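Local coordinates for protein mannitol dehydrogenase (Pseudomonas fluorescens, PDB 1LJ8) that binds nicotinamide-adenine-dinucleotide and probably catalyses the NAD-dependent oxidation of mannitol at carbon 2, as a long-chain dehydrogenase, at residues A43-A48 and V280-T285; A409-L414 and R471-L476; L115-A120 and L173-A178. One frame throughout, in Å; residues are numbered along the deposited sequence.

Overall arrangement
The three contacts lie far apart, and none touches another. Contact 1 and contact 3 belong to the nucleotide-binding half of the chain. Their centres are about 27 Å apart, and contact 3 is nested within the loop that contact 1 closes. Contact 2 lies in the helical C-terminal half, on the opposite side of the chain's centre from both. Contact 1 is partly buried and joins a helix to a loop and short strand by van der Waals touches and a CH-pi contact. Contacts 2 and 3 are buried helix pairs with similar crossing angles. Contact 2 is mainly apolar, with no hydrogen bond between its two segments, whereas contact 3 adds two direct hydrogen bonds and a water.

Contact 1: residues A43-A48 and V280-T285; sequences AYYTDA and VGVQFT
Val-282 lays CG2 over one face of the Tyr-45 ring. CG2 is 3.8 Å from the ring centroid and 18° off the ring normal, a CH-pi contact. The methyl is shifted toward the rim, and its nearest ring atom is Tyr-45 CD2, 3.7 Å from Val-282 CG2. At the edge of the same ring, in its plane, sits Val-280 O, 3.5 Å from Tyr-45 CD2. This is the tight, buried part of the contact. The first torsion of Tyr-45, chi1 -77°, sets CG anti to the carbonyl carbon and sends the ring toward the loop. Val-262 and His-41 also touch this tyrosine, the latter edge-to-face.

The other part is looser and nearer to solvent. There Val-280 CG1 rests against Ala-48, 4.0 Å from Ala-48 CB and 3.7 Å from Ala-48 O. Both residues are partly exposed. Gly-281 is exposed and only brushes the ring, with its C 4.3 Å from Tyr-45 CE2.

Thus helix 42-50 packs on the segment leading into strand 283-284, which pairs with strand 263-266. The Tyr-45 side chain lies about 11 Å from bound NAD, within the Rossmann-type nucleotide-binding domain.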
ATOM      1  N   ALA A  43     -12.582   0.651   5.401  1.00 11.81           N
ATOM      2  CA  ALA A  43     -13.999   0.241   5.375  1.00 10.73           C
ATOM      3  C   ALA A  43     -14.332  -0.566   6.656  1.00 12.54           C
ATOM      4  O   ALA A  43     -15.461  -0.514   7.174  1.00 10.91           O
ATOM      5  CB  ALA A  43     -14.294  -0.612   4.117  1.00  9.75           C
ATOM      6  N   TYR A  44     -13.341  -1.310   7.140  1.00 11.44           N
ATOM      7  CA  TYR A  44     -13.500  -2.093   8.372  1.00 11.52           C
ATOM      8  C   TYR A  44     -13.823  -1.148   9.571  1.00 12.97           C
ATOM      9  O   TYR A  44     -14.798  -1.351  10.299  1.00 13.43           O
ATOM     10  CB  TYR A  44     -12.191  -2.837   8.634  1.00 12.62           C
ATOM     11  CG  TYR A  44     -12.063  -3.441  10.019  1.00 12.52           C
ATOM     12  CD1 TYR A  44     -12.765  -4.596  10.369  1.00 15.51           C
ATOM     13  CD2 TYR A  44     -11.261  -2.828  10.974  1.00 14.53           C
ATOM     14  CE1 TYR A  44     -12.662  -5.129  11.678  1.00 16.80           C
ATOM     15  CE2 TYR A  44     -11.150  -3.354  12.279  1.00 15.45           C
ATOM     16  CZ  TYR A  44     -11.863  -4.504  12.604  1.00 18.08           C
ATOM     17  OH  TYR A  44     -11.747  -5.033  13.878  1.00 19.54           O
ATOM     18  N   TYR A  45     -13.000  -0.119   9.791  1.00 11.84           N
ATOM     19  CA  TYR A  45     -13.265   0.787  10.925  1.00 10.85           C
ATOM     20  C   TYR A  45     -14.564   1.560  10.751  1.00 11.20           C
ATOM     21  O   TYR A  45     -15.277   1.810  11.704  1.00 11.92           O
ATOM     22  CB  TYR A  45     -12.124   1.784  11.096  1.00 12.19           C
ATOM     23  CG  TYR A  45     -10.875   1.222  11.754  1.00 12.37           C
ATOM     24  CD1 TYR A  45      -9.696   1.049  11.026  1.00 12.12           C
ATOM     25  CD2 TYR A  45     -10.851   0.968  13.137  1.00 13.53           C
ATOM     26  CE1 TYR A  45      -8.514   0.642  11.640  1.00 13.86           C
ATOM     27  CE2 TYR A  45      -9.679   0.589  13.768  1.00 13.24           C
ATOM     28  CZ  TYR A  45      -8.508   0.424  13.011  1.00 14.86           C
ATOM     29  OH  TYR A  45      -7.330   0.055  13.616  1.00 15.33           O
ATOM     30  N   THR A  46     -14.880   1.954   9.524  1.00 11.65           N
ATOM     31  CA  THR A  46     -16.100   2.699   9.306  1.00 11.91           C
ATOM     32  C   THR A  46     -17.332   1.819   9.587  1.00 12.88           C
ATOM     33  O   THR A  46     -18.302   2.271  10.180  1.00 13.29           O
ATOM     34  CB  THR A  46     -16.117   3.264   7.876  1.00 11.23           C
ATOM     35  OG1 THR A  46     -14.924   4.053   7.690  1.00 12.24           O
ATOM     36  CG2 THR A  46     -17.359   4.131   7.690  1.00 12.86           C
ATOM     37  N   ASP A  47     -17.255   0.549   9.216  1.00 12.45           N
ATOM     38  CA  ASP A  47     -18.344  -0.401   9.444  1.00 12.41           C
ATOM     39  C   ASP A  47     -18.440  -0.610  10.968  1.00 13.80           C
ATOM     40  O   ASP A  47     -19.560  -0.651  11.523  1.00 13.51           O
ATOM     41  CB  ASP A  47     -18.020  -1.740   8.721  1.00 13.32           C
ATOM     42  CG  ASP A  47     -18.990  -2.866   9.072  1.00 14.41           C
ATOM     43  OD1 ASP A  47     -20.036  -2.963   8.391  1.00 14.66           O
ATOM     44  OD2 ASP A  47     -18.707  -3.662  10.015  1.00 13.61           O
ATOM     45  N   ALA A  48     -17.296  -0.694  11.646  1.00 12.81           N
ATOM     46  CA  ALA A  48     -17.312  -0.898  13.115  1.00 13.90           C
ATOM     47  C   ALA A  48     -18.022   0.284  13.806  1.00 15.21           C
ATOM     48  O   ALA A  48     -18.781   0.087  14.772  1.00 16.01           O
ATOM     49  CB  ALA A  48     -15.867  -1.054  13.664  1.00 13.13           C
ATOM     50  N   VAL A 280     -13.906   3.717  17.748  1.00 16.76           N
ATOM     51  CA  VAL A 280     -13.651   2.308  17.437  1.00 16.63           C
ATOM     52  C   VAL A 280     -12.183   1.966  17.283  1.00 16.83           C
ATOM     53  O   VAL A 280     -11.817   1.073  16.501  1.00 16.63           O
ATOM     54  CB  VAL A 280     -14.428   1.819  16.192  1.00 17.50           C
ATOM     55  CG1 VAL A 280     -15.952   1.751  16.555  1.00 19.44           C
ATOM     56  CG2 VAL A 280     -14.168   2.771  14.987  1.00 17.55           C
ATOM     57  N   GLY A 281     -11.332   2.714  18.000  1.00 16.68           N
ATOM     58  CA  GLY A 281      -9.929   2.378  18.018  1.00 15.47           C
ATOM     59  C   GLY A 281      -8.894   3.129  17.183  1.00 16.10           C
ATOM     60  O   GLY A 281      -7.702   2.854  17.301  1.00 16.23           O
ATOM     61  N   VAL A 282      -9.338   4.026  16.308  1.00 16.12           N
ATOM     62  CA  VAL A 282      -8.383   4.782  15.504  1.00 13.60           C
ATOM     63  C   VAL A 282      -7.752   5.778  16.472  1.00 14.65           C
ATOM     64  O   VAL A 282      -8.450   6.339  17.326  1.00 14.40           O
ATOM     65  CB  VAL A 282      -9.112   5.521  14.367  1.00 15.20           C
ATOM     66  CG1 VAL A 282      -8.129   6.329  13.509  1.00 13.74           C
ATOM     67  CG2 VAL A 282      -9.838   4.474  13.500  1.00 12.60           C
ATOM     68  N   GLN A 283      -6.453   5.998  16.321  1.00 14.93           N
ATOM     69  CA  GLN A 283      -5.707   6.883  17.205  1.00 16.91           C
ATOM     70  C   GLN A 283      -5.353   8.180  16.500  1.00 18.28           C
ATOM     71  O   GLN A 283      -5.027   8.160  15.336  1.00 20.18           O
ATOM     72  CB  GLN A 283      -4.431   6.170  17.640  1.00 16.99           C
ATOM     73  CG  GLN A 283      -4.743   4.835  18.324  1.00 20.46           C
ATOM     74  CD  GLN A 283      -3.516   3.975  18.454  1.00 20.88           C
ATOM     75  OE1 GLN A 283      -3.307   3.060  17.678  1.00 22.00           O
ATOM     76  NE2 GLN A 283      -2.673   4.289  19.426  1.00 24.87           N
ATOM     77  N   PHE A 284      -5.429   9.305  17.206  1.00 16.61           N
ATOM     78  CA  PHE A 284      -5.077  10.578  16.585  1.00 15.54           C
ATOM     79  C   PHE A 284      -3.894  11.165  17.337  1.00 17.84           C
ATOM     80  O   PHE A 284      -3.812  11.057  18.561  1.00 17.53           O
ATOM     81  CB  PHE A 284      -6.243  11.559  16.637  1.00 16.01           C
ATOM     82  CG  PHE A 284      -7.354  11.206  15.707  1.00 15.69           C
ATOM     83  CD1 PHE A 284      -8.328  10.283  16.094  1.00 18.05           C
ATOM     84  CD2 PHE A 284      -7.422  11.769  14.446  1.00 17.40           C
ATOM     85  CE1 PHE A 284      -9.360   9.932  15.213  1.00 19.62           C
ATOM     86  CE2 PHE A 284      -8.436  11.430  13.563  1.00 17.20           C
ATOM     87  CZ  PHE A 284      -9.413  10.508  13.944  1.00 18.12           C
ATOM     88  N   THR A 285      -2.961  11.755  16.606  1.00 17.99           N
ATOM     89  CA  THR A 285      -1.803  12.322  17.274  1.00 18.70           C
ATOM     90  C   THR A 285      -1.412  13.569  16.509  1.00 20.24           C
ATOM     91  O   THR A 285      -1.753  13.734  15.334  1.00 18.82           O
ATOM     92  CB  THR A 285      -0.645  11.283  17.332  1.00 21.45           C
ATOM     93  OG1 THR A 285       0.403  11.769  18.193  1.00 25.20           O
ATOM     94  CG2 THR A 285      -0.086  11.022  15.942  1.00 20.00           C
TER

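Contact 2: residues A409-L414 and R471-L476; sequences AWALYL and RCYGSL
Leu-412 and Leu-476 meet where helix 401-413 crosses helix 463-488, a helix pair of the all-helical C-terminal domain of the mannitol dehydrogenase family. The short segments cross at -46°, and their axes approach to 9.3 Å.

Aliphatic contacts make up one side. Leu-412 CD2 reaches Leu-476 CB at 3.7 Å, and the two side chains cross obliquely. The other end of the second leucine bears on the backbone: Leu-476 CD1 is 3.5 Å from Ala-409 CA. Helix 289-313 helps to bury this side, since Leu-309 touches both Ala-409 and Leu-476, and Leu-312 touches Leu-412.

Aromatic contacts make up the other side. With CG anti to the backbone N, chi1 -177°, the Tyr-473 ring extends to helix 401-413. It meets that helix edge on: Leu-412 N lies near the ring plane, 3.6 Å from Tyr-473 CE1. Ala-411 CB comes in obliquely, 3.9 Å from Tyr-473 CD1. Ile-444 of helix 444-448 also touches both Ala-411 and Tyr-473.

The tyrosine ends in a polar group, whose OH hydrogen-bonds Asp-441 OD2 outside the pair. The same oxygen touches the leucine branch, with Leu-412 CD1 3.7 Å from Tyr-473 OH.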
ATOM      1  N   ALA A 409      19.176  -8.933  -4.953  1.00 12.99           N
ATOM      2  CA  ALA A 409      18.145 -10.002  -5.016  1.00 13.35           C
ATOM      3  C   ALA A 409      17.083  -9.593  -6.039  1.00 13.29           C
ATOM      4  O   ALA A 409      16.624 -10.409  -6.848  1.00 12.01           O
ATOM      5  CB  ALA A 409      17.485 -10.207  -3.623  1.00 12.39           C
ATOM      6  N   TRP A 410      16.661  -8.330  -5.979  1.00 13.55           N
ATOM      7  CA  TRP A 410      15.662  -7.846  -6.954  1.00 12.49           C
ATOM      8  C   TRP A 410      16.220  -7.975  -8.380  1.00 13.98           C
ATOM      9  O   TRP A 410      15.501  -8.410  -9.302  1.00 12.21           O
ATOM     10  CB  TRP A 410      15.316  -6.360  -6.694  1.00 12.57           C
ATOM     11  CG  TRP A 410      14.223  -5.833  -7.583  1.00 11.52           C
ATOM     12  CD1 TRP A 410      12.955  -6.360  -7.708  1.00 10.63           C
ATOM     13  CD2 TRP A 410      14.249  -4.651  -8.412  1.00 13.40           C
ATOM     14  NE1 TRP A 410      12.194  -5.561  -8.548  1.00 13.42           N
ATOM     15  CE2 TRP A 410      12.956  -4.516  -8.994  1.00 14.43           C
ATOM     16  CE3 TRP A 410      15.222  -3.699  -8.708  1.00 16.45           C
ATOM     17  CZ2 TRP A 410      12.619  -3.461  -9.864  1.00 16.72           C
ATOM     18  CZ3 TRP A 410      14.893  -2.633  -9.583  1.00 17.89           C
ATOM     19  CH2 TRP A 410      13.592  -2.534 -10.148  1.00 18.46           C
ATOM     20  N   ALA A 411      17.499  -7.607  -8.563  1.00 13.91           N
ATOM     21  CA  ALA A 411      18.101  -7.668  -9.889  1.00 14.10           C
ATOM     22  C   ALA A 411      18.064  -9.083 -10.458  1.00 15.43           C
ATOM     23  O   ALA A 411      17.694  -9.290 -11.641  1.00 16.22           O
ATOM     24  CB  ALA A 411      19.586  -7.140  -9.870  1.00 15.09           C
ATOM     25  N   LEU A 412      18.424 -10.049  -9.630  1.00 13.16           N
ATOM     26  CA  LEU A 412      18.456 -11.444 -10.104  1.00 15.19           C
ATOM     27  C   LEU A 412      17.027 -11.944 -10.288  1.00 14.47           C
ATOM     28  O   LEU A 412      16.728 -12.625 -11.259  1.00 14.47           O
ATOM     29  CB  LEU A 412      19.212 -12.341  -9.120  1.00 15.59           C
ATOM     30  CG  LEU A 412      19.412 -13.812  -9.592  1.00 18.74           C
ATOM     31  CD1 LEU A 412      20.130 -13.864 -10.939  1.00 16.20           C
ATOM     32  CD2 LEU A 412      20.206 -14.581  -8.592  1.00 15.93           C
ATOM     33  N   TYR A 413      16.153 -11.552  -9.376  1.00 13.80           N
ATOM     34  CA  TYR A 413      14.731 -11.929  -9.426  1.00 14.13           C
ATOM     35  C   TYR A 413      14.094 -11.459 -10.750  1.00 16.26           C
ATOM     36  O   TYR A 413      13.231 -12.156 -11.316  1.00 14.64           O
ATOM     37  CB  TYR A 413      14.039 -11.286  -8.227  1.00 15.61           C
ATOM     38  CG  TYR A 413      12.566 -11.039  -8.426  1.00 14.67           C
ATOM     39  CD1 TYR A 413      11.623 -11.999  -8.039  1.00 16.14           C
ATOM     40  CD2 TYR A 413      12.107  -9.826  -8.955  1.00 14.03           C
ATOM     41  CE1 TYR A 413      10.268 -11.752  -8.167  1.00 14.38           C
ATOM     42  CE2 TYR A 413      10.712  -9.561  -9.084  1.00 15.31           C
ATOM     43  CZ  TYR A 413       9.820 -10.530  -8.686  1.00 16.40           C
ATOM     44  OH  TYR A 413       8.450 -10.306  -8.791  1.00 15.62           O
ATOM     45  N   LEU A 414      14.502 -10.290 -11.248  1.00 13.60           N
ATOM     46  CA  LEU A 414      13.942  -9.763 -12.507  1.00 16.13           C
ATOM     47  C   LEU A 414      14.207 -10.659 -13.731  1.00 17.06           C
ATOM     48  O   LEU A 414      13.580 -10.485 -14.787  1.00 17.34           O
ATOM     49  CB  LEU A 414      14.483  -8.367 -12.800  1.00 15.48           C
ATOM     50  CG  LEU A 414      13.906  -7.297 -11.857  1.00 14.43           C
ATOM     51  CD1 LEU A 414      14.718  -5.991 -11.949  1.00 16.27           C
ATOM     52  CD2 LEU A 414      12.419  -7.048 -12.201  1.00 15.73           C
ATOM     53  N   ARG A 471      29.083  -7.834  -5.554  1.00 16.62           N
ATOM     54  CA  ARG A 471      29.476  -9.045  -4.783  1.00 17.61           C
ATOM     55  C   ARG A 471      28.201  -9.881  -4.519  1.00 16.56           C
ATOM     56  O   ARG A 471      28.172 -11.106  -4.698  1.00 15.28           O
ATOM     57  CB  ARG A 471      30.016  -8.682  -3.375  1.00 17.86           C
ATOM     58  CG  ARG A 471      31.367  -8.032  -3.312  1.00 20.54           C
ATOM     59  CD  ARG A 471      31.878  -8.058  -1.889  1.00 18.16           C
ATOM     60  NE  ARG A 471      31.303  -7.038  -0.998  1.00 18.44           N
ATOM     61  CZ  ARG A 471      31.740  -5.782  -0.943  1.00 18.21           C
ATOM     62  NH1 ARG A 471      32.726  -5.382  -1.725  1.00 19.72           N
ATOM     63  NH2 ARG A 471      31.251  -4.934  -0.050  1.00 21.35           N
ATOM     64  N   CYS A 472      27.181  -9.200  -4.029  1.00 15.55           N
ATOM     65  CA  CYS A 472      25.909  -9.860  -3.706  1.00 15.57           C
ATOM     66  C   CYS A 472      25.273 -10.506  -4.910  1.00 15.69           C
ATOM     67  O   CYS A 472      24.840 -11.674  -4.847  1.00 15.37           O
ATOM     68  CB  CYS A 472      24.905  -8.860  -3.051  1.00 16.31           C
ATOM     69  SG  CYS A 472      25.370  -8.422  -1.331  1.00 17.59           S
ATOM     70  N   TYR A 473      25.187  -9.764  -6.005  1.00 15.22           N
ATOM     71  CA  TYR A 473      24.570 -10.331  -7.214  1.00 15.07           C
ATOM     72  C   TYR A 473      25.331 -11.587  -7.710  1.00 17.52           C
ATOM     73  O   TYR A 473      24.726 -12.633  -8.014  1.00 14.14           O
ATOM     74  CB  TYR A 473      24.529  -9.272  -8.289  1.00 15.79           C
ATOM     75  CG  TYR A 473      23.853  -9.748  -9.549  1.00 15.13           C
ATOM     76  CD1 TYR A 473      22.474  -9.688  -9.680  1.00 15.02           C
ATOM     77  CD2 TYR A 473      24.595 -10.334 -10.575  1.00 15.53           C
ATOM     78  CE1 TYR A 473      21.836 -10.214 -10.822  1.00 17.11           C
ATOM     79  CE2 TYR A 473      23.988 -10.875 -11.718  1.00 17.96           C
ATOM     80  CZ  TYR A 473      22.600 -10.812 -11.828  1.00 18.12           C
ATOM     81  OH  TYR A 473      21.955 -11.363 -12.925  1.00 20.80           O
ATOM     82  N   GLY A 474      26.663 -11.479  -7.805  1.00 15.99           N
ATOM     83  CA  GLY A 474      27.431 -12.634  -8.245  1.00 17.24           C
ATOM     84  C   GLY A 474      27.253 -13.820  -7.309  1.00 15.71           C
ATOM     85  O   GLY A 474      27.134 -14.963  -7.773  1.00 16.24           O
ATOM     86  N   SER A 475      27.220 -13.565  -6.007  1.00 16.08           N
ATOM     87  CA  SER A 475      27.085 -14.666  -5.070  1.00 16.69           C
ATOM     88  C   SER A 475      25.688 -15.304  -5.222  1.00 17.34           C
ATOM     89  O   SER A 475      25.540 -16.532  -5.264  1.00 15.75           O
ATOM     90  CB  SER A 475      27.281 -14.177  -3.643  1.00 17.44           C
ATOM     91  OG  SER A 475      27.206 -15.273  -2.748  1.00 19.67           O
ATOM     92  N   LEU A 476      24.662 -14.472  -5.309  1.00 15.95           N
ATOM     93  CA  LEU A 476      23.338 -15.056  -5.482  1.00 16.48           C
ATOM     94  C   LEU A 476      23.265 -15.955  -6.736  1.00 15.98           C
ATOM     95  O   LEU A 476      22.693 -17.058  -6.719  1.00 16.45           O
ATOM     96  CB  LEU A 476      22.294 -13.917  -5.579  1.00 14.89           C
ATOM     97  CG  LEU A 476      21.950 -13.259  -4.236  1.00 13.35           C
ATOM     98  CD1 LEU A 476      20.905 -12.125  -4.501  1.00 13.60           C
ATOM     99  CD2 LEU A 476      21.353 -14.295  -3.272  1.00 13.54           C
TER

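Contact 3: residues L115-A120 and L173-A178; sequences LIDKLA and LTQRRA
Gln-175 crosses from helix 165-178 to the end of helix 112-119, and each part of its side chain meets something there. CB lies against the methyl of Ala-120, with Gln-175 CB 3.9 Å from Ala-120 CB. With CG anti to the backbone N and the chain extended, CG passes alongside the same methyl. The amide then spans from Ala-120 back to the preceding turn. CD lies between the two, near both Ala-120 CB and Asp-117 OD1. Gln-175 OE1 rests 3.5 Å from Ile-116 CG2. NE2 makes the direct polar link: Gln-175 NE2 donates to Asp-117 OD1 at 2.9 Å, with a nearly straight N-H...O angle of 164°. The acceptor is near the amide plane, and the donor meets OD1 on its anti side. The carboxylate and amide planes are turned 56° against each other. Gln-113 NE2 bonds both Gln-175 OE1 and Asp-117 OD1, and bridges the glutamine and the aspartate. A water accepts from Gln-175 NE2 and donates weakly to Ala-120 O.

The two helices belong to the Rossmann-type domain, and their short segments cross at -57° with axes 9.2 Å apart.

Arg-176 also packs on Ala-120. Arg-176 CG lies 3.5 Å from Ala-120 CA. The chain bends at its third torsion and swings the guanidinium round to the helix end. There Arg-176 NH1 donates to Leu-119 O at 2.9 Å, in a bent bond with the donor tilted from the carbonyl plane. The main partner of the guanidinium is Pro-182 O, bonded to NE, while NH1 and NH2 make weak bonds to Ser-121 O and Ile-124 O respectively.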
ATOM      1  N   LEU A 115     -18.253  10.649 -12.294  1.00 15.62           N
ATOM      2  CA  LEU A 115     -17.284  10.546 -11.192  1.00 16.38           C
ATOM      3  C   LEU A 115     -16.955  11.940 -10.624  1.00 15.13           C
ATOM      4  O   LEU A 115     -16.850  12.127  -9.399  1.00 14.15           O
ATOM      5  CB  LEU A 115     -16.041   9.869 -11.719  1.00 17.01           C
ATOM      6  CG  LEU A 115     -14.898   9.626 -10.766  1.00 16.38           C
ATOM      7  CD1 LEU A 115     -15.480   9.108  -9.408  1.00 16.30           C
ATOM      8  CD2 LEU A 115     -13.919   8.594 -11.458  1.00 16.50           C
ATOM      9  N   ILE A 116     -16.763  12.919 -11.508  1.00 12.77           N
ATOM     10  CA  ILE A 116     -16.501  14.303 -11.065  1.00 13.99           C
ATOM     11  C   ILE A 116     -17.696  14.777 -10.222  1.00 14.82           C
ATOM     12  O   ILE A 116     -17.534  15.374  -9.138  1.00 15.00           O
ATOM     13  CB  ILE A 116     -16.267  15.269 -12.288  1.00 14.00           C
ATOM     14  CG1 ILE A 116     -14.982  14.849 -13.021  1.00 14.18           C
ATOM     15  CG2 ILE A 116     -16.202  16.762 -11.822  1.00 14.62           C
ATOM     16  CD1 ILE A 116     -14.810  15.549 -14.411  1.00 14.62           C
ATOM     17  N   ASP A 117     -18.913  14.482 -10.701  1.00 14.41           N
ATOM     18  CA  ASP A 117     -20.123  14.895  -9.967  1.00 15.77           C
ATOM     19  C   ASP A 117     -20.169  14.283  -8.568  1.00 15.85           C
ATOM     20  O   ASP A 117     -20.570  14.937  -7.606  1.00 14.98           O
ATOM     21  CB  ASP A 117     -21.403  14.467 -10.703  1.00 16.39           C
ATOM     22  CG  ASP A 117     -21.687  15.326 -11.942  1.00 19.82           C
ATOM     23  OD1 ASP A 117     -21.097  16.409 -12.058  1.00 19.43           O
ATOM     24  OD2 ASP A 117     -22.518  14.895 -12.787  1.00 23.31           O
ATOM     25  N   LYS A 118     -19.814  13.012  -8.489  1.00 15.38           N
ATOM     26  CA  LYS A 118     -19.810  12.320  -7.180  1.00 14.99           C
ATOM     27  C   LYS A 118     -18.783  12.989  -6.256  1.00 15.23           C
ATOM     28  O   LYS A 118     -19.088  13.306  -5.105  1.00 15.76           O
ATOM     29  CB  LYS A 118     -19.428  10.839  -7.380  1.00 14.00           C
ATOM     30  CG  LYS A 118     -19.276  10.044  -6.042  1.00 12.18           C
ATOM     31  CD  LYS A 118     -20.572  10.027  -5.210  1.00 13.78           C
ATOM     32  CE  LYS A 118     -21.666   9.175  -5.867  1.00 16.15           C
ATOM     33  NZ  LYS A 118     -22.905   9.155  -5.004  1.00 17.53           N
ATOM     34  N   LEU A 119     -17.571  13.186  -6.759  1.00 14.71           N
ATOM     35  CA  LEU A 119     -16.513  13.827  -5.952  1.00 14.82           C
ATOM     36  C   LEU A 119     -16.865  15.281  -5.583  1.00 16.03           C
ATOM     37  O   LEU A 119     -16.351  15.835  -4.612  1.00 16.11           O
ATOM     38  CB  LEU A 119     -15.184  13.803  -6.710  1.00 14.16           C
ATOM     39  CG  LEU A 119     -14.652  12.384  -6.986  1.00 14.94           C
ATOM     40  CD1 LEU A 119     -13.476  12.484  -7.999  1.00 16.19           C
ATOM     41  CD2 LEU A 119     -14.218  11.709  -5.672  1.00 14.47           C
ATOM     42  N   ALA A 120     -17.718  15.910  -6.381  1.00 15.34           N
ATOM     43  CA  ALA A 120     -18.120  17.285  -6.122  1.00 15.73           C
ATOM     44  C   ALA A 120     -19.438  17.409  -5.351  1.00 17.14           C
ATOM     45  O   ALA A 120     -19.894  18.530  -5.089  1.00 17.75           O
ATOM     46  CB  ALA A 120     -18.195  18.078  -7.486  1.00 16.77           C
ATOM     47  N   LEU A 173     -12.809  19.715  -7.374  1.00 14.93           N
ATOM     48  CA  LEU A 173     -12.684  20.893  -6.506  1.00 15.26           C
ATOM     49  C   LEU A 173     -13.144  22.140  -7.248  1.00 17.34           C
ATOM     50  O   LEU A 173     -13.794  22.988  -6.662  1.00 17.85           O
ATOM     51  CB  LEU A 173     -11.249  21.042  -6.010  1.00 15.00           C
ATOM     52  CG  LEU A 173     -10.869  19.943  -4.964  1.00 13.82           C
ATOM     53  CD1 LEU A 173      -9.366  19.997  -4.700  1.00 13.96           C
ATOM     54  CD2 LEU A 173     -11.610  20.164  -3.637  1.00 13.51           C
ATOM     55  N   THR A 174     -12.820  22.230  -8.529  1.00 18.73           N
ATOM     56  CA  THR A 174     -13.259  23.382  -9.327  1.00 19.11           C
ATOM     57  C   THR A 174     -14.791  23.464  -9.357  1.00 19.75           C
ATOM     58  O   THR A 174     -15.383  24.544  -9.144  1.00 19.18           O
ATOM     59  CB  THR A 174     -12.699  23.268 -10.742  1.00 20.38           C
ATOM     60  OG1 THR A 174     -11.268  23.343 -10.671  1.00 20.93           O
ATOM     61  CG2 THR A 174     -13.246  24.398 -11.642  1.00 21.69           C
ATOM     62  N   GLN A 175     -15.437  22.323  -9.596  1.00 18.52           N
ATOM     63  CA  GLN A 175     -16.907  22.249  -9.625  1.00 18.85           C
ATOM     64  C   GLN A 175     -17.506  22.603  -8.254  1.00 20.70           C
ATOM     65  O   GLN A 175     -18.517  23.342  -8.182  1.00 19.77           O
ATOM     66  CB  GLN A 175     -17.342  20.839 -10.060  1.00 19.51           C
ATOM     67  CG  GLN A 175     -18.854  20.681 -10.323  1.00 21.88           C
ATOM     68  CD  GLN A 175     -19.165  19.406 -11.082  1.00 21.28           C
ATOM     69  OE1 GLN A 175     -18.649  19.194 -12.184  1.00 25.03           O
ATOM     70  NE2 GLN A 175     -20.023  18.555 -10.516  1.00 21.83           N
ATOM     71  N   ARG A 176     -16.922  22.083  -7.165  1.00 19.72           N
ATOM     72  CA  ARG A 176     -17.423  22.427  -5.835  1.00 19.99           C
ATOM     73  C   ARG A 176     -17.347  23.944  -5.609  1.00 22.07           C
ATOM     74  O   ARG A 176     -18.321  24.561  -5.133  1.00 23.35           O
ATOM     75  CB  ARG A 176     -16.645  21.705  -4.695  1.00 18.33           C
ATOM     76  CG  ARG A 176     -16.864  20.179  -4.702  1.00 17.09           C
ATOM     77  CD  ARG A 176     -15.903  19.467  -3.722  1.00 14.18           C
ATOM     78  NE  ARG A 176     -16.386  19.479  -2.334  1.00 15.81           N
ATOM     79  CZ  ARG A 176     -17.074  18.500  -1.757  1.00 15.70           C
ATOM     80  NH1 ARG A 176     -17.370  17.385  -2.422  1.00 16.48           N
ATOM     81  NH2 ARG A 176     -17.523  18.650  -0.524  1.00 16.16           N
ATOM     82  N   ARG A 177     -16.207  24.533  -5.953  1.00 23.26           N
ATOM     83  CA  ARG A 177     -16.025  25.985  -5.786  1.00 27.33           C
ATOM     84  C   ARG A 177     -17.085  26.798  -6.530  1.00 28.40           C
ATOM     85  O   ARG A 177     -17.625  27.774  -5.997  1.00 27.83           O
ATOM     86  CB  ARG A 177     -14.672  26.419  -6.299  1.00 27.31           C
ATOM     87  CG  ARG A 177     -13.528  25.852  -5.559  1.00 29.63           C
ATOM     88  CD  ARG A 177     -12.270  26.469  -6.117  1.00 29.56           C
ATOM     89  NE  ARG A 177     -12.239  27.921  -5.909  1.00 28.71           N
ATOM     90  CZ  ARG A 177     -11.365  28.730  -6.494  1.00 30.31           C
ATOM     91  NH1 ARG A 177     -10.463  28.237  -7.350  1.00 30.08           N
ATOM     92  NH2 ARG A 177     -11.338  30.026  -6.170  1.00 30.33           N
ATOM     93  N   ALA A 178     -17.382  26.372  -7.754  1.00 28.18           N
ATOM     94  CA  ALA A 178     -18.345  27.064  -8.573  1.00 28.81           C
ATOM     95  C   ALA A 178     -19.744  26.916  -7.994  1.00 30.21           C
ATOM     96  O   ALA A 178     -20.637  27.728  -8.283  1.00 30.95           O
ATOM     97  CB  ALA A 178     -18.283  26.529  -9.991  1.00 29.11           C
TER
HETATM   98  O   HOH W   1     -21.377  19.459  -7.955  1.00 41.21           O